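Local coordinates for malonyl-CoA decarboxylase (Rhodopseudomonas palustris, PDB 4KSA), which probably decarboxylates malonyl-CoA, yielding acetyl-CoA and carbon dioxide, at residues 76-81 with 137-142; 118-123 with 157-162; 211-216 with 250-255; 234-239 with 258-263. One frame throughout, in Å; residues are numbered along the deposited sequence.

The four contacts form two pairs. Interactions 1 and 2, with centres about 11 Å apart, lie in the same bundle of N-terminal helices, on different helix pairs, and helix 132-146 of interaction 1 joins helix 154-167 of interaction 2 through a salt bridge from Arg-140 NE to Asp-157 OD2 (2.7 Å). Interaction 2 also holds His-162, which binds a magnesium ion at a boundary between subunits. Interactions 3 and 4, with centres about 10 Å apart, lie at neighbouring strands of the C-terminal sheet, where Arg-215 O and Val-234 N probably hydrogen-bond (2.8 Å). The pairs sit on opposite sides of the chain's centre; interactions 2 and 4 are about 45 Å apart between centres.

Interaction 1 of 4, residues 76-81 with 137-142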
loop_
_atom_site.group_PDB
_atom_site.type_symbol
_atom_site.label_atom_id
_atom_site.label_comp_id
_atom_site.label_asym_id
_atom_site.label_seq_id
_atom_site.Cartn_x
_atom_site.Cartn_y
_atom_site.Cartn_z
ATOM N N ALA A 76 -20.157 -12.429 -38.496
ATOM C CA ALA A 76 -20.183 -11.574 -39.677
ATOM C C ALA A 76 -19.263 -10.394 -39.442
ATOM O O ALA A 76 -18.492 -10.019 -40.326
ATOM C CB ALA A 76 -21.598 -11.099 -39.966
ATOM N N PHE A 77 -19.336 -9.829 -38.236
ATOM C CA PHE A 77 -18.513 -8.680 -37.868
ATOM C C PHE A 77 -17.014 -8.995 -37.928
ATOM O O PHE A 77 -16.212 -8.202 -38.445
ATOM C CB PHE A 77 -18.895 -8.176 -36.472
ATOM C CG PHE A 77 -17.972 -7.121 -35.949
ATOM C CD1 PHE A 77 -17.087 -7.403 -34.915
ATOM C CD2 PHE A 77 -17.942 -5.865 -36.530
ATOM C CE1 PHE A 77 -16.179 -6.444 -34.471
ATOM C CE2 PHE A 77 -17.035 -4.894 -36.096
ATOM C CZ PHE A 77 -16.150 -5.185 -35.061
ATOM N N LEU A 78 -16.638 -10.151 -37.397
ATOM C CA LEU A 78 -15.246 -10.548 -37.425
ATOM C C LEU A 78 -14.824 -10.633 -38.881
ATOM O O LEU A 78 -13.754 -10.157 -39.236
ATOM C CB LEU A 78 -15.053 -11.897 -36.730
ATOM C CG LEU A 78 -15.354 -11.962 -35.232
ATOM C CD1 LEU A 78 -14.966 -13.335 -34.681
ATOM C CD2 LEU A 78 -14.573 -10.872 -34.516
ATOM N N ASP A 79 -15.667 -11.226 -39.731
ATOM C CA ASP A 79 -15.342 -11.338 -41.153
ATOM C C ASP A 79 -15.235 -9.948 -41.759
ATOM O O ASP A 79 -14.389 -9.699 -42.603
ATOM C CB ASP A 79 -16.393 -12.167 -41.897
ATOM C CG ASP A 79 -16.128 -13.674 -41.796
ATOM O OD1 ASP A 79 -14.959 -14.084 -41.948
ATOM O OD2 ASP A 79 -17.081 -14.458 -41.582
ATOM N N ALA A 80 -16.095 -9.043 -41.308
ATOM C CA ALA A 80 -16.089 -7.663 -41.777
ATOM C C ALA A 80 -14.726 -7.033 -41.459
ATOM O O ALA A 80 -14.235 -6.197 -42.224
ATOM C CB ALA A 80 -17.213 -6.860 -41.099
ATOM N N LEU A 81 -14.118 -7.422 -40.337
ATOM C CA LEU A 81 -12.824 -6.864 -39.991
ATOM C C LEU A 81 -11.811 -7.287 -41.036
ATOM O O LEU A 81 -10.858 -6.561 -41.311
ATOM C CB LEU A 81 -12.349 -7.327 -38.604
ATOM C CG LEU A 81 -13.173 -6.916 -37.372
ATOM C CD1 LEU A 81 -12.671 -7.667 -36.156
ATOM C CD2 LEU A 81 -13.104 -5.420 -37.148
ATOM N N VAL A 137 -9.725 -9.293 -25.640
ATOM C CA VAL A 137 -9.096 -10.596 -25.510
ATOM C C VAL A 137 -10.125 -11.659 -25.849
ATOM O O VAL A 137 -9.822 -12.638 -26.545
ATOM C CB VAL A 137 -8.562 -10.842 -24.080
ATOM C CG1 VAL A 137 -8.128 -12.302 -23.920
ATOM C CG2 VAL A 137 -7.391 -9.900 -23.802
ATOM N N LYS A 138 -11.344 -11.456 -25.357
ATOM C CA LYS A 138 -12.432 -12.391 -25.600
ATOM C C LYS A 138 -12.734 -12.416 -27.082
ATOM O O LYS A 138 -12.998 -13.469 -27.641
ATOM C CB LYS A 138 -13.679 -12.000 -24.805
ATOM C CG LYS A 138 -14.043 -12.997 -23.686
ATOM C CD LYS A 138 -12.936 -13.091 -22.613
ATOM C CE LYS A 138 -12.813 -11.776 -21.788
ATOM N NZ LYS A 138 -11.531 -11.588 -21.020
HETATM N N MSE A 139 -12.664 -11.253 -27.719
HETATM C CA MSE A 139 -12.915 -11.138 -29.154
HETATM C C MSE A 139 -11.801 -11.824 -29.950
HETATM O O MSE A 139 -12.046 -12.464 -30.964
HETATM C CB MSE A 139 -13.013 -9.659 -29.543
HETATM C CG MSE A 139 -13.361 -9.401 -31.025
HETATM SE SE MSE A 139 -13.786 -7.529 -31.395
HETATM C CE MSE A 139 -12.321 -7.071 -32.538
ATOM N N ARG A 140 -10.572 -11.697 -29.481
ATOM C CA ARG A 140 -9.472 -12.324 -30.168
ATOM C C ARG A 140 -9.617 -13.839 -30.029
ATOM O O ARG A 140 -9.259 -14.600 -30.919
ATOM C CB ARG A 140 -8.146 -11.846 -29.575
ATOM C CG ARG A 140 -6.964 -12.095 -30.493
ATOM C CD ARG A 140 -5.756 -12.623 -29.740
ATOM N NE ARG A 140 -4.825 -13.210 -30.690
ATOM C CZ ARG A 140 -3.779 -13.954 -30.368
ATOM N NH1 ARG A 140 -3.007 -14.441 -31.329
ATOM N NH2 ARG A 140 -3.507 -14.216 -29.101
ATOM N N GLU A 141 -10.150 -14.276 -28.900
ATOM C CA GLU A 141 -10.361 -15.706 -28.677
ATOM C C GLU A 141 -11.300 -16.241 -29.772
ATOM O O GLU A 141 -11.096 -17.333 -30.301
ATOM C CB GLU A 141 -10.976 -15.930 -27.298
ATOM C CG GLU A 141 -11.248 -17.371 -26.953
ATOM C CD GLU A 141 -11.912 -17.524 -25.584
ATOM O OE1 GLU A 141 -12.348 -18.650 -25.267
ATOM O OE2 GLU A 141 -11.992 -16.526 -24.818
ATOM N N ALA A 142 -12.316 -15.442 -30.105
ATOM C CA ALA A 142 -13.295 -15.773 -31.130
ATOM C C ALA A 142 -12.652 -15.888 -32.504
ATOM O O ALA A 142 -12.879 -16.860 -33.217
ATOM C CB ALA A 142 -14.382 -14.721 -31.168
#
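Selenomethionine Met-139 leaves its helix with CG trans to the backbone N (chi1 -177°), runs straight as far as SE, then bends at the last torsion (chi3 114°), which swings CE toward Leu-81. Three side chains of helix 71-83 meet this one arm. Leu-78 slides past it in the opposite direction and sets CD2 against Met-139 CG at 4.0 Å. Phe-77 crosses it at about a right angle, and SE stands at the ring edge, near the ring plane, 4.0 Å from Phe-77 CE1: a Met-aromatic contact made edge-on. Leu-81 approaches tip to tip, its CD1 lying 3.7 Å from Met-139 CE. One turn further along, Ala-142 offers its CB to the other branch of Leu-78, CD1, at 3.8 Å. The helices cross almost perpendicularly, at -87°, with the axes of these short segments 11.4 Å apart, a spacing bridged by the long selenomethionine. Tyr-66 of helix 52-68 touches Leu-78, Met-139 and Ala-142 and covers the junction, while Phe-160 packs on Met-139 from helix 154-167. Between the two segments the contact is wholly apolar, and its cohesion rests on buried methyl, selenium and ring-edge packing rather than on directional polar bonds.

Interaction 2 of 4, residues 118-123 with 157-162; sequences RRQELI and DDDFVH. With MG (magnesium ion), chain E.
A magnesium site at the boundary between two subunits adjoins this helix pair, in which Asp-159 is gripped by Arg-119 and Gln-120. His-162 NE2 lies 2.5 Å from the magnesium ion, and His-162 of the second subunit also binds it. Next to this ligand, Gln-120 OE1 comes within 3.8 Å of His-162 CD2, approaching the ring obliquely. The other end of the same amide turns to Asp-159: Gln-120 NE2 donates to OD2 over 2.5 Å (N-H...O 149°), with the oxygen in the amide plane but met from above the carboxylate plane, 54° out of it. The second carboxylate oxygen, OD1, forms a salt bridge to Arg-119 NE (2.5 Å), the two side chains crossing at about a right angle. Arg-119 NH2 is held in turn by Leu-81 O. A leucine in place of Gln-120 would probably leave Asp-159 OD2 without its amide donor and remove the polar neighbour beside the His-162 ring. Farther along the helices, which cross at -49°, Ile-123 lays CD1 over the centre of one face of the Phe-160 ring, 3.5 Å from the ring centroid, a CH-pi contact. Buried Asp-159 thus has each oxygen matched to a different donor, an environment likely to favour its ionised form, with the Ile-123 to Phe-160 packing beside it.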
loop_
_atom_site.group_PDB
_atom_site.type_symbol
_atom_site.label_atom_id
_atom_site.label_comp_id
_atom_site.label_asym_id
_atom_site.label_seq_id
_atom_site.Cartn_x
_atom_site.Cartn_y
_atom_site.Cartn_z
ATOM N N ARG A 118 -7.201 -0.578 -41.344
ATOM C CA ARG A 118 -8.056 0.178 -40.452
ATOM C C ARG A 118 -8.449 -0.599 -39.192
ATOM O O ARG A 118 -8.986 -0.016 -38.243
ATOM C CB ARG A 118 -9.310 0.617 -41.200
ATOM C CG ARG A 118 -9.018 1.447 -42.426
ATOM C CD ARG A 118 -10.273 2.191 -42.847
ATOM N NE ARG A 118 -11.318 1.275 -43.299
ATOM C CZ ARG A 118 -12.620 1.519 -43.168
ATOM N NH1 ARG A 118 -13.033 2.655 -42.598
ATOM N NH2 ARG A 118 -13.510 0.621 -43.588
ATOM N N ARG A 119 -8.194 -1.906 -39.198
ATOM C CA ARG A 119 -8.502 -2.779 -38.068
ATOM C C ARG A 119 -7.787 -2.282 -36.822
ATOM O O ARG A 119 -8.350 -2.236 -35.731
ATOM C CB ARG A 119 -7.999 -4.198 -38.320
ATOM C CG ARG A 119 -8.685 -4.966 -39.408
ATOM C CD ARG A 119 -8.408 -6.455 -39.249
ATOM N NE ARG A 119 -7.131 -6.832 -39.829
ATOM C CZ ARG A 119 -6.866 -6.741 -41.119
ATOM N NH1 ARG A 119 -5.683 -7.097 -41.580
ATOM N NH2 ARG A 119 -7.798 -6.298 -41.940
ATOM N N GLN A 120 -6.519 -1.946 -36.994
ATOM C CA GLN A 120 -5.705 -1.470 -35.902
ATOM C C GLN A 120 -6.301 -0.253 -35.183
ATOM O O GLN A 120 -6.519 -0.278 -33.968
ATOM C CB GLN A 120 -4.325 -1.137 -36.433
ATOM C CG GLN A 120 -3.749 -2.226 -37.305
ATOM C CD GLN A 120 -2.289 -2.472 -37.016
ATOM O OE1 GLN A 120 -1.630 -1.665 -36.340
ATOM N NE2 GLN A 120 -1.764 -3.582 -37.526
ATOM N N GLU A 121 -6.559 0.813 -35.929
ATOM C CA GLU A 121 -7.112 2.004 -35.330
ATOM C C GLU A 121 -8.427 1.677 -34.631
ATOM O O GLU A 121 -8.733 2.254 -33.587
ATOM C CB GLU A 121 -7.322 3.076 -36.401
ATOM C CG GLU A 121 -7.729 4.441 -35.851
ATOM C CD GLU A 121 -6.786 4.914 -34.746
ATOM O OE1 GLU A 121 -5.554 4.673 -34.863
ATOM O OE2 GLU A 121 -7.279 5.530 -33.773
ATOM N N LEU A 122 -9.198 0.754 -35.206
ATOM C CA LEU A 122 -10.477 0.351 -34.631
ATOM C C LEU A 122 -10.298 -0.376 -33.286
ATOM O O LEU A 122 -11.069 -0.154 -32.331
ATOM C CB LEU A 122 -11.234 -0.576 -35.588
ATOM C CG LEU A 122 -12.541 -1.120 -34.995
ATOM C CD1 LEU A 122 -13.477 0.069 -34.708
ATOM C CD2 LEU A 122 -13.182 -2.147 -35.935
ATOM N N ILE A 123 -9.302 -1.265 -33.222
ATOM C CA ILE A 123 -9.031 -1.996 -31.995
ATOM C C ILE A 123 -8.477 -1.018 -30.948
ATOM O O ILE A 123 -8.909 -1.030 -29.782
ATOM C CB ILE A 123 -8.045 -3.178 -32.258
ATOM C CG1 ILE A 123 -8.700 -4.187 -33.211
ATOM C CG2 ILE A 123 -7.711 -3.906 -30.965
ATOM C CD1 ILE A 123 -7.801 -5.362 -33.596
ATOM N N ASP A 157 -6.026 -11.654 -36.906
ATOM C CA ASP A 157 -5.304 -12.075 -35.729
ATOM C C ASP A 157 -3.929 -11.423 -35.673
ATOM O O ASP A 157 -3.423 -11.121 -34.590
ATOM C CB ASP A 157 -5.137 -13.585 -35.707
ATOM C CG ASP A 157 -4.364 -14.053 -34.494
ATOM O OD1 ASP A 157 -3.319 -14.738 -34.649
ATOM O OD2 ASP A 157 -4.800 -13.717 -33.377
ATOM N N ASP A 158 -3.324 -11.211 -36.836
ATOM C CA ASP A 158 -2.004 -10.602 -36.877
ATOM C C ASP A 158 -2.034 -9.174 -36.351
ATOM O O ASP A 158 -1.057 -8.704 -35.768
ATOM C CB ASP A 158 -1.430 -10.623 -38.302
ATOM C CG ASP A 158 -0.920 -12.000 -38.719
ATOM O OD1 ASP A 158 -0.355 -12.100 -39.832
ATOM O OD2 ASP A 158 -1.080 -12.976 -37.952
ATOM N N ASP A 159 -3.148 -8.481 -36.542
ATOM C CA ASP A 159 -3.232 -7.115 -36.051
ATOM C C ASP A 159 -3.438 -7.098 -34.542
ATOM O O ASP A 159 -2.929 -6.213 -33.846
ATOM C CB ASP A 159 -4.357 -6.359 -36.765
ATOM C CG ASP A 159 -3.985 -5.987 -38.191
ATOM O OD1 ASP A 159 -4.878 -5.974 -39.065
ATOM O OD2 ASP A 159 -2.790 -5.701 -38.431
ATOM N N PHE A 160 -4.179 -8.080 -34.039
ATOM C CA PHE A 160 -4.424 -8.179 -32.610
ATOM C C PHE A 160 -3.109 -8.415 -31.888
ATOM O O PHE A 160 -2.841 -7.806 -30.861
ATOM C CB PHE A 160 -5.387 -9.334 -32.307
ATOM C CG PHE A 160 -6.830 -8.945 -32.360
ATOM C CD1 PHE A 160 -7.426 -8.312 -31.283
ATOM C CD2 PHE A 160 -7.597 -9.206 -33.488
ATOM C CE1 PHE A 160 -8.768 -7.947 -31.321
ATOM C CE2 PHE A 160 -8.936 -8.844 -33.534
ATOM C CZ PHE A 160 -9.517 -8.216 -32.443
ATOM N N VAL A 161 -2.294 -9.307 -32.436
ATOM C CA VAL A 161 -1.009 -9.635 -31.844
ATOM C C VAL A 161 -0.081 -8.417 -31.831
ATOM O O VAL A 161 0.644 -8.207 -30.868
ATOM C CB VAL A 161 -0.344 -10.826 -32.590
ATOM C CG1 VAL A 161 1.060 -11.096 -32.045
ATOM C CG2 VAL A 161 -1.196 -12.073 -32.421
ATOM N N HIS A 162 -0.110 -7.597 -32.872
ATOM C CA HIS A 162 0.756 -6.431 -32.870
ATOM C C HIS A 162 0.400 -5.488 -31.716
ATOM O O HIS A 162 1.284 -4.975 -31.037
ATOM C CB HIS A 162 0.671 -5.677 -34.203
ATOM C CG HIS A 162 1.525 -4.443 -34.254
ATOM N ND1 HIS A 162 2.904 -4.489 -34.223
ATOM C CD2 HIS A 162 1.195 -3.129 -34.293
ATOM C CE1 HIS A 162 3.386 -3.257 -34.241
ATOM N NE2 HIS A 162 2.369 -2.414 -34.283
HETATM MG MG MG E . 2.786 -0.073 -34.909
#

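Interaction 3 of 4, residues 211-216 with 250-255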
loop_
_atom_site.group_PDB
_atom_site.type_symbol
_atom_site.label_atom_id
_atom_site.label_comp_id
_atom_site.label_asym_id
_atom_site.label_seq_id
_atom_site.Cartn_x
_atom_site.Cartn_y
_atom_site.Cartn_z
ATOM N N PRO A 211 -2.775 -27.527 2.303
ATOM C CA PRO A 211 -1.514 -28.257 2.496
ATOM C C PRO A 211 -0.284 -27.378 2.467
ATOM O O PRO A 211 -0.083 -26.602 1.540
ATOM C CB PRO A 211 -1.521 -29.278 1.362
ATOM C CG PRO A 211 -2.402 -28.627 0.320
ATOM C CD PRO A 211 -3.520 -28.094 1.168
ATOM N N PRO A 212 0.562 -27.496 3.493
ATOM C CA PRO A 212 1.791 -26.708 3.599
ATOM C C PRO A 212 2.880 -27.145 2.631
ATOM O O PRO A 212 3.955 -26.542 2.589
ATOM C CB PRO A 212 2.192 -26.899 5.056
ATOM C CG PRO A 212 1.734 -28.288 5.337
ATOM C CD PRO A 212 0.375 -28.349 4.680
ATOM N N ASP A 213 2.611 -28.195 1.859
ATOM C CA ASP A 213 3.588 -28.671 0.891
ATOM C C ASP A 213 3.124 -28.378 -0.540
ATOM O O ASP A 213 3.658 -28.917 -1.512
ATOM C CB ASP A 213 3.869 -30.170 1.105
ATOM C CG ASP A 213 2.707 -31.062 0.704
ATOM O OD1 ASP A 213 1.541 -30.654 0.899
ATOM O OD2 ASP A 213 2.971 -32.187 0.210
ATOM N N ARG A 214 2.124 -27.503 -0.649
ATOM C CA ARG A 214 1.567 -27.071 -1.933
ATOM C C ARG A 214 1.623 -25.544 -1.992
ATOM O O ARG A 214 1.400 -24.880 -0.989
ATOM C CB ARG A 214 0.122 -27.549 -2.080
ATOM C CG ARG A 214 -0.026 -29.050 -2.246
ATOM C CD ARG A 214 0.318 -29.502 -3.664
ATOM N NE ARG A 214 0.514 -30.951 -3.750
ATOM C CZ ARG A 214 1.599 -31.584 -3.310
ATOM N NH1 ARG A 214 1.696 -32.899 -3.422
ATOM N NH2 ARG A 214 2.599 -30.901 -2.770
ATOM N N ARG A 215 1.938 -25.000 -3.167
ATOM C CA ARG A 215 2.033 -23.555 -3.374
ATOM C C ARG A 215 1.810 -23.210 -4.831
ATOM O O ARG A 215 2.530 -23.712 -5.683
ATOM C CB ARG A 215 3.426 -23.041 -3.015
ATOM C CG ARG A 215 3.796 -23.162 -1.579
ATOM C CD ARG A 215 3.926 -21.800 -0.939
ATOM N NE ARG A 215 4.629 -21.883 0.337
ATOM C CZ ARG A 215 4.301 -22.723 1.317
ATOM N NH1 ARG A 215 3.275 -23.556 1.167
ATOM N NH2 ARG A 215 5.006 -22.740 2.444
ATOM N N CYS A 216 0.836 -22.362 -5.136
ATOM C CA CYS A 216 0.639 -21.962 -6.529
ATOM C C CYS A 216 0.806 -20.467 -6.665
ATOM O O CYS A 216 0.508 -19.700 -5.749
ATOM C CB CYS A 216 -0.721 -22.386 -7.054
ATOM S SG CYS A 216 -1.961 -22.322 -5.813
ATOM N N LEU A 250 -4.518 -37.621 -2.747
ATOM C CA LEU A 250 -5.062 -36.939 -1.582
ATOM C C LEU A 250 -4.838 -37.752 -0.324
ATOM O O LEU A 250 -4.673 -37.195 0.763
ATOM C CB LEU A 250 -6.553 -36.659 -1.773
ATOM C CG LEU A 250 -6.872 -35.499 -2.725
ATOM C CD1 LEU A 250 -6.186 -34.226 -2.218
ATOM C CD2 LEU A 250 -6.406 -35.835 -4.142
ATOM N N GLU A 251 -4.836 -39.072 -0.470
ATOM C CA GLU A 251 -4.597 -39.941 0.670
ATOM C C GLU A 251 -3.096 -40.084 0.920
ATOM O O GLU A 251 -2.603 -41.180 1.176
ATOM C CB GLU A 251 -5.227 -41.324 0.459
ATOM C CG GLU A 251 -6.692 -41.423 0.892
ATOM C CD GLU A 251 -7.096 -42.849 1.270
ATOM O OE1 GLU A 251 -8.239 -43.044 1.754
ATOM O OE2 GLU A 251 -6.268 -43.774 1.087
ATOM N N ARG A 252 -2.372 -38.969 0.824
ATOM C CA ARG A 252 -0.932 -38.953 1.074
ATOM C C ARG A 252 -0.745 -38.138 2.350
ATOM O O ARG A 252 -1.663 -37.440 2.783
ATOM C CB ARG A 252 -0.171 -38.256 -0.063
ATOM C CG ARG A 252 -0.168 -36.728 0.049
ATOM C CD ARG A 252 0.830 -36.061 -0.892
ATOM N NE ARG A 252 0.962 -34.625 -0.630
ATOM C CZ ARG A 252 -0.036 -33.747 -0.708
ATOM N NH1 ARG A 252 -1.253 -34.147 -1.040
ATOM N NH2 ARG A 252 0.182 -32.466 -0.454
ATOM N N GLU A 253 0.433 -38.212 2.952
ATOM C CA GLU A 253 0.673 -37.435 4.157
ATOM C C GLU A 253 1.622 -36.282 3.846
ATOM O O GLU A 253 2.803 -36.495 3.551
ATOM C CB GLU A 253 1.241 -38.321 5.272
ATOM C CG GLU A 253 0.266 -38.546 6.424
ATOM C CD GLU A 253 -0.072 -37.261 7.171
ATOM O OE1 GLU A 253 -0.945 -37.299 8.060
ATOM O OE2 GLU A 253 0.539 -36.210 6.880
ATOM N N PRO A 254 1.104 -35.039 3.902
ATOM C CA PRO A 254 1.863 -33.813 3.629
ATOM C C PRO A 254 3.089 -33.680 4.514
ATOM O O PRO A 254 3.245 -34.416 5.484
ATOM C CB PRO A 254 0.838 -32.711 3.889
ATOM C CG PRO A 254 -0.034 -33.312 4.946
ATOM C CD PRO A 254 -0.240 -34.706 4.408
ATOM N N ILE A 255 3.959 -32.740 4.173
ATOM C CA ILE A 255 5.164 -32.516 4.953
ATOM C C ILE A 255 5.294 -31.026 5.224
ATOM O O ILE A 255 4.824 -30.210 4.440
ATOM C CB ILE A 255 6.422 -33.007 4.202
ATOM C CG1 ILE A 255 6.761 -32.058 3.047
ATOM C CG2 ILE A 255 6.182 -34.414 3.670
ATOM C CD1 ILE A 255 8.023 -32.427 2.282
#
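Arg-252 takes hold of Asp-213 side-on, using NE and NH2 together. Both nitrogens donate to one oxygen, OD2, on its syn lone pair and in the plane of the guanidinium: NH2 at 2.9 Å with a nearly straight bond (161°), NE at a longer 3.3 Å. A weak third bond links NH2 to Asp-213 OD1. Arg-252 starts with CG between its backbone N and carbonyl carbon (chi1 82°), and an extended chain from CG to NE then carries the guanidinium edge to the carboxylate. Over one face of that guanidinium lies Arg-214, stacked with centres 3.8 Å apart and planes at 13°. The shared carboxylate probably eases this pairing of like charges: Arg-214 NH2 is 3.3 Å from Asp-213 OD2, a purely electrostatic neighbour, while Arg-214 NH1 donates to Leu-247 O. A methionine in place of Arg-252 would probably leave Asp-213 OD2 without both donors and the Arg-214 guanidinium without its stacked mate. Asp-213 belongs to a type I beta turn, Pro-211 to Arg-214, that leads into strand 214-220 of the C-terminal sheet, in a domain whose family and strand order are consistent with a GNAT-like acetyltransferase fold. Packing spreads outward from the carboxylate. Pro-254 CB rests 3.7 Å from Asp-213 OD1, crossing that side chain obliquely. Ile-255 O lies 3.5 Å from Asp-213 CB, and Ile-255 CG1 approaches the same CB at 4.0 Å. Farther out, exposed Pro-212 brings CG to 3.7 Å from Ile-255 O.

Interaction 4 of 4, residues 234-239 with 258-263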
loop_
_atom_site.group_PDB
_atom_site.type_symbol
_atom_site.label_atom_id
_atom_site.label_comp_id
_atom_site.label_asym_id
_atom_site.label_seq_id
_atom_site.Cartn_x
_atom_site.Cartn_y
_atom_site.Cartn_z
ATOM N N VAL A 234 2.867 -25.698 -7.647
ATOM C CA VAL A 234 4.086 -26.328 -7.144
ATOM C C VAL A 234 3.841 -27.258 -5.958
ATOM O O VAL A 234 2.880 -27.090 -5.207
ATOM C CB VAL A 234 5.110 -25.256 -6.702
ATOM C CG1 VAL A 234 6.372 -25.914 -6.215
ATOM C CG2 VAL A 234 5.421 -24.327 -7.857
ATOM N N ALA A 235 4.719 -28.247 -5.803
ATOM C CA ALA A 235 4.648 -29.199 -4.691
ATOM C C ALA A 235 5.982 -29.192 -3.939
ATOM O O ALA A 235 7.041 -29.291 -4.555
ATOM C CB ALA A 235 4.350 -30.599 -5.215
ATOM N N LEU A 236 5.921 -29.038 -2.616
ATOM C CA LEU A 236 7.125 -29.048 -1.786
ATOM C C LEU A 236 7.462 -30.491 -1.421
ATOM O O LEU A 236 6.634 -31.205 -0.841
ATOM C CB LEU A 236 6.908 -28.232 -0.514
ATOM C CG LEU A 236 6.936 -26.705 -0.625
ATOM C CD1 LEU A 236 7.480 -26.292 -1.991
ATOM C CD2 LEU A 236 5.529 -26.157 -0.377
ATOM N N THR A 237 8.675 -30.922 -1.759
ATOM C CA THR A 237 9.073 -32.304 -1.493
ATOM C C THR A 237 10.544 -32.515 -1.119
ATOM O O THR A 237 11.330 -31.566 -1.006
ATOM C CB THR A 237 8.800 -33.192 -2.716
ATOM O OG1 THR A 237 9.736 -32.860 -3.752
ATOM C CG2 THR A 237 7.373 -32.984 -3.229
ATOM N N LYS A 238 10.904 -33.786 -0.945
ATOM C CA LYS A 238 12.270 -34.175 -0.587
ATOM C C LYS A 238 12.947 -35.027 -1.674
ATOM O O LYS A 238 13.948 -35.697 -1.416
ATOM C CB LYS A 238 12.254 -34.932 0.750
ATOM C CG LYS A 238 12.127 -34.027 1.974
ATOM C CD LYS A 238 11.861 -34.809 3.263
ATOM C CE LYS A 238 10.410 -35.268 3.347
ATOM N NZ LYS A 238 10.052 -35.779 4.701
ATOM N N ASP A 239 12.412 -34.976 -2.895
ATOM C CA ASP A 239 12.948 -35.747 -4.017
ATOM C C ASP A 239 12.234 -35.344 -5.306
ATOM O O ASP A 239 11.038 -35.068 -5.291
ATOM C CB ASP A 239 12.688 -37.228 -3.781
ATOM C CG ASP A 239 11.202 -37.552 -3.803
ATOM O OD1 ASP A 239 10.449 -36.929 -3.020
ATOM O OD2 ASP A 239 10.785 -38.418 -4.605
ATOM N N SER A 258 9.007 -26.405 5.667
ATOM C CA SER A 258 10.373 -26.157 6.100
ATOM C C SER A 258 11.222 -27.414 5.944
ATOM O O SER A 258 12.436 -27.328 5.769
ATOM C CB SER A 258 10.372 -25.686 7.554
ATOM O OG SER A 258 9.522 -26.494 8.350
ATOM N N ASP A 259 10.572 -28.577 6.000
ATOM C CA ASP A 259 11.249 -29.871 5.860
ATOM C C ASP A 259 11.620 -30.184 4.411
ATOM O O ASP A 259 12.585 -30.898 4.143
ATOM C CB ASP A 259 10.358 -31.003 6.385
ATOM C CG ASP A 259 10.232 -31.002 7.898
ATOM O OD1 ASP A 259 9.397 -31.773 8.424
ATOM O OD2 ASP A 259 10.968 -30.240 8.566
ATOM N N ALA A 260 10.839 -29.657 3.477
ATOM C CA ALA A 260 11.084 -29.907 2.065
ATOM C C ALA A 260 12.429 -29.372 1.592
ATOM O O ALA A 260 12.965 -28.423 2.160
ATOM C CB ALA A 260 9.946 -29.307 1.228
ATOM N N THR A 261 12.960 -29.998 0.546
ATOM C CA THR A 261 14.235 -29.605 -0.048
ATOM C C THR A 261 14.063 -29.354 -1.529
ATOM O O THR A 261 14.867 -28.650 -2.155
ATOM C CB THR A 261 15.264 -30.709 0.058
ATOM O OG1 THR A 261 14.681 -31.926 -0.430
ATOM C CG2 THR A 261 15.733 -30.867 1.495
ATOM N N THR A 262 13.021 -29.962 -2.089
ATOM C CA THR A 262 12.727 -29.841 -3.514
ATOM C C THR A 262 11.426 -29.103 -3.806
ATOM O O THR A 262 10.412 -29.261 -3.109
ATOM C CB THR A 262 12.608 -31.227 -4.186
ATOM O OG1 THR A 262 13.554 -32.123 -3.601
ATOM C CG2 THR A 262 12.898 -31.125 -5.670
ATOM N N ALA A 263 11.476 -28.299 -4.857
ATOM C CA ALA A 263 10.316 -27.562 -5.314
ATOM C C ALA A 263 9.968 -28.184 -6.664
ATOM O O ALA A 263 10.787 -28.158 -7.591
ATOM C CB ALA A 263 10.662 -26.087 -5.478
#
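Two successive backbone N-H groups, of Thr-261 and Thr-262, converge on one carbonyl oxygen, Thr-237 O, forming a classic beta bulge where the neighbouring antiparallel strands 230-237 and 262-270 of the mixed sheet pair. The bonds measure 2.7 Å from Thr-261 N and 2.6 Å from Thr-262 N to Thr-237 O, and the donors come from opposite faces of the carbonyl plane. Thr-237 N answers with an almost straight bond (175°) to Thr-262 O at 2.8 Å, completing a hydrogen-bonded pair. Next to it Leu-236 and Ala-263 make a non-hydrogen-bonded pair, where Leu-236 CA sends a C-H...O contact to Thr-262 O. Just before the bulge, Ala-260 packs on strand 230-237, its CB 3.7 Å from Leu-236 CB. On the sheet face shared by Thr-237 and Thr-262, the Thr-237 hydroxyl sits between its own backbone N and carbonyl carbon (chi1 71°), a setting that lays OG1 3.3 Å from Thr-262 CB. Thr-262 OG1 has a weak bond to Thr-301 OG1 of the next strand. Past the bulge the chains diverge into loops, and the aliphatic part of exposed Lys-238 runs beside the loop before strand 262-270, its CG 3.8 Å from Asp-259 O.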